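Local coordinates for hypothetical protein PA2201 (Pseudomonas aeruginosa, PDB 2FEF) that is of unknown function but carries a C-terminal domain of the PoNi immunity-protein family, consistent with a role in neutralising a PoNe-type toxin, at residues Tyr114-Gly119 with Val169-Gln174. Numbering follows the deposited sequence.
Sequences YSRLLG and VEEVLQ
A partly exposed salt bridge and a close serine contact next to it join R116 and S115, on the long helix 97-127, to E171 and V172 at the C-terminal end of helix 165-172. The helices approach closely here, with the CA atoms of S115 and V172 5.4 Å apart. The small side chain of S115 sits at this closest point: its CB lies 3.4 Å from the carbonyl O of E171, and its OG rests 3.6 Å from E171 CB and 4.0 Å from V172 CG2. With chi1 at 77°, OG turns back on its own helix and hydrogen-bonds to the carbonyl O of L112, which gives this buried hydroxyl a polar partner. One residue further along the helix, R116 extends from CG to NE and offers the NE edge of its guanidinium to E171. NE donates to the syn side of OE2 at 3.1 Å, but from 27° out of the carboxylate plane, while the bond from NH2 to OE1 is weak at 3.5 Å. The two flat groups are turned 50° from each other, so this two-point, side-on pairing is well away from coplanar. D9 and D113 lie near NH1 as weak, distant ion partners. V172 also packs on W111, and L118 faces helix 66-93. The arrangement is typical of close helix-helix packing at a small residue with an inter-helix Arg-Glu salt bridge beside it, here joining the end of helix 165-172 to the N-terminal PA2201-like region of a mainly helical protein.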
ATOM      1  N   TYR B 114     -16.898   6.795   8.847  1.00 25.74           N
ATOM      2  CA  TYR B 114     -17.167   6.541   7.438  1.00 25.09           C
ATOM      3  C   TYR B 114     -18.615   6.858   7.076  1.00 24.24           C
ATOM      4  O   TYR B 114     -18.871   7.577   6.107  1.00 23.50           O
ATOM      5  CB  TYR B 114     -16.797   5.089   7.065  1.00 24.59           C
ATOM      6  CG  TYR B 114     -17.423   4.534   5.791  1.00 25.35           C
ATOM      7  CD1 TYR B 114     -17.337   5.213   4.575  1.00 24.92           C
ATOM      8  CD2 TYR B 114     -18.061   3.275   5.800  1.00 26.36           C
ATOM      9  CE1 TYR B 114     -17.923   4.689   3.415  1.00 28.09           C
ATOM     10  CE2 TYR B 114     -18.621   2.745   4.642  1.00 27.11           C
ATOM     11  CZ  TYR B 114     -18.555   3.446   3.465  1.00 28.24           C
ATOM     12  OH  TYR B 114     -19.094   2.936   2.291  1.00 31.76           O
ATOM     13  N   SER B 115     -19.561   6.298   7.824  1.00 24.93           N
ATOM     14  CA  SER B 115     -20.976   6.503   7.486  1.00 25.30           C
ATOM     15  C   SER B 115     -21.356   7.998   7.525  1.00 24.67           C
ATOM     16  O   SER B 115     -22.181   8.475   6.736  1.00 24.75           O
ATOM     17  CB  SER B 115     -21.862   5.703   8.457  1.00 26.44           C
ATOM     18  OG  SER B 115     -21.976   6.342   9.747  1.00 28.08           O
ATOM     19  N   ARG B 116     -20.771   8.739   8.461  1.00 24.81           N
ATOM     20  CA  ARG B 116     -21.095  10.183   8.579  1.00 24.99           C
ATOM     21  C   ARG B 116     -20.544  10.985   7.417  1.00 23.92           C
ATOM     22  O   ARG B 116     -21.209  11.905   6.900  1.00 23.51           O
ATOM     23  CB  ARG B 116     -20.565  10.745   9.888  1.00 25.63           C
ATOM     24  CG  ARG B 116     -21.317  10.194  11.103  1.00 29.16           C
ATOM     25  CD  ARG B 116     -20.500  10.458  12.334  1.00 33.80           C
ATOM     26  NE  ARG B 116     -21.237  10.139  13.546  1.00 37.78           N
ATOM     27  CZ  ARG B 116     -20.656   9.940  14.725  1.00 40.94           C
ATOM     28  NH1 ARG B 116     -19.324   9.984  14.832  1.00 42.06           N
ATOM     29  NH2 ARG B 116     -21.403   9.657  15.789  1.00 42.66           N
ATOM     30  N   LEU B 117     -19.343  10.620   6.959  1.00 23.73           N
ATOM     31  CA  LEU B 117     -18.726  11.322   5.818  1.00 23.92           C
ATOM     32  C   LEU B 117     -19.448  10.937   4.539  1.00 23.68           C
ATOM     33  O   LEU B 117     -19.613  11.762   3.634  1.00 21.80           O
ATOM     34  CB  LEU B 117     -17.212  11.004   5.715  1.00 24.44           C
ATOM     35  CG  LEU B 117     -16.407  11.543   6.909  1.00 24.34           C
ATOM     36  CD1 LEU B 117     -15.023  10.974   6.906  1.00 27.66           C
ATOM     37  CD2 LEU B 117     -16.333  13.069   6.799  1.00 25.60           C
ATOM     38  N   LEU B 118     -19.895   9.682   4.489  1.00 23.46           N
ATOM     39  CA  LEU B 118     -20.656   9.209   3.336  1.00 24.49           C
ATOM     40  C   LEU B 118     -21.973   9.975   3.274  1.00 24.17           C
ATOM     41  O   LEU B 118     -22.347  10.452   2.209  1.00 22.81           O
ATOM     42  CB  LEU B 118     -20.930   7.694   3.418  1.00 24.16           C
ATOM     43  CG  LEU B 118     -21.686   7.062   2.243  1.00 26.94           C
ATOM     44  CD1 LEU B 118     -20.918   7.213   0.932  1.00 30.00           C
ATOM     45  CD2 LEU B 118     -21.951   5.558   2.567  1.00 25.34           C
ATOM     46  N   GLY B 119     -22.679  10.053   4.399  1.00 24.45           N
ATOM     47  CA  GLY B 119     -23.917  10.863   4.485  1.00 24.43           C
ATOM     48  C   GLY B 119     -23.749  12.314   4.081  1.00 25.01           C
ATOM     49  O   GLY B 119     -24.555  12.858   3.346  1.00 23.99           O
ATOM     50  N   VAL B 169     -25.972   0.579  14.472  1.00 26.19           N
ATOM     51  CA  VAL B 169     -27.209   0.167  13.804  1.00 25.44           C
ATOM     52  C   VAL B 169     -27.908   1.347  13.093  1.00 25.33           C
ATOM     53  O   VAL B 169     -28.302   1.226  11.937  1.00 26.12           O
ATOM     54  CB  VAL B 169     -28.125  -0.557  14.781  1.00 24.97           C
ATOM     55  CG1 VAL B 169     -29.442  -0.856  14.160  1.00 26.45           C
ATOM     56  CG2 VAL B 169     -27.434  -1.917  15.241  1.00 24.76           C
ATOM     57  N   GLU B 170     -28.059   2.486  13.767  1.00 24.28           N
ATOM     58  CA  GLU B 170     -28.710   3.630  13.104  1.00 25.67           C
ATOM     59  C   GLU B 170     -27.923   4.196  11.902  1.00 25.65           C
ATOM     60  O   GLU B 170     -28.480   4.379  10.810  1.00 26.82           O
ATOM     61  CB  GLU B 170     -29.016   4.774  14.082  1.00 25.11           C
ATOM     62  CG  GLU B 170     -29.532   6.017  13.312  1.00 27.93           C
ATOM     63  CD  GLU B 170     -29.940   7.147  14.194  1.00 32.73           C
ATOM     64  OE1 GLU B 170     -29.419   7.231  15.313  1.00 33.49           O
ATOM     65  OE2 GLU B 170     -30.786   7.958  13.753  1.00 36.35           O
ATOM     66  N   GLU B 171     -26.661   4.525  12.126  1.00 27.03           N
ATOM     67  CA  GLU B 171     -25.902   5.344  11.179  1.00 28.03           C
ATOM     68  C   GLU B 171     -25.193   4.501  10.113  1.00 27.00           C
ATOM     69  O   GLU B 171     -25.122   4.898   8.939  1.00 25.29           O
ATOM     70  CB  GLU B 171     -24.886   6.217  11.907  1.00 28.81           C
ATOM     71  CG  GLU B 171     -25.495   7.118  13.016  1.00 30.69           C
ATOM     72  CD  GLU B 171     -24.578   8.282  13.476  1.00 33.73           C
ATOM     73  OE1 GLU B 171     -24.531   8.574  14.702  1.00 38.99           O
ATOM     74  OE2 GLU B 171     -23.909   8.924  12.623  1.00 39.54           O
ATOM     75  N   VAL B 172     -24.663   3.356  10.528  1.00 25.57           N
ATOM     76  CA  VAL B 172     -23.893   2.509   9.608  1.00 26.29           C
ATOM     77  C   VAL B 172     -24.814   1.551   8.842  1.00 26.06           C
ATOM     78  O   VAL B 172     -24.637   1.362   7.618  1.00 26.84           O
ATOM     79  CB  VAL B 172     -22.736   1.723  10.316  1.00 25.43           C
ATOM     80  CG1 VAL B 172     -21.852   0.996   9.291  1.00 26.66           C
ATOM     81  CG2 VAL B 172     -21.868   2.651  11.172  1.00 26.06           C
ATOM     82  N   LEU B 173     -25.764   0.920   9.547  1.00 25.99           N
ATOM     83  CA  LEU B 173     -26.639  -0.069   8.908  1.00 26.03           C
ATOM     84  C   LEU B 173     -27.970   0.516   8.457  1.00 26.45           C
ATOM     85  O   LEU B 173     -28.697  -0.144   7.717  1.00 25.91           O
ATOM     86  CB  LEU B 173     -26.895  -1.291   9.832  1.00 25.81           C
ATOM     87  CG  LEU B 173     -25.706  -1.929  10.536  1.00 25.33           C
ATOM     88  CD1 LEU B 173     -26.171  -3.199  11.321  1.00 28.06           C
ATOM     89  CD2 LEU B 173     -24.587  -2.276   9.601  1.00 27.62           C
ATOM     90  N   GLN B 174     -28.298   1.721   8.944  1.00 27.16           N
ATOM     91  CA  GLN B 174     -29.595   2.380   8.700  1.00 28.64           C
ATOM     92  C   GLN B 174     -30.747   1.439   9.044  1.00 28.83           C
ATOM     93  O   GLN B 174     -31.742   1.343   8.309  1.00 28.24           O
ATOM     94  CB  GLN B 174     -29.697   2.910   7.258  1.00 29.14           C
ATOM     95  CG  GLN B 174     -28.599   3.900   6.894  1.00 30.41           C
ATOM     96  CD  GLN B 174     -28.782   4.527   5.509  1.00 32.06           C
ATOM     97  OE1 GLN B 174     -29.755   4.255   4.799  1.00 39.15           O
ATOM     98  NE2 GLN B 174     -27.837   5.364   5.124  1.00 34.18           N
TER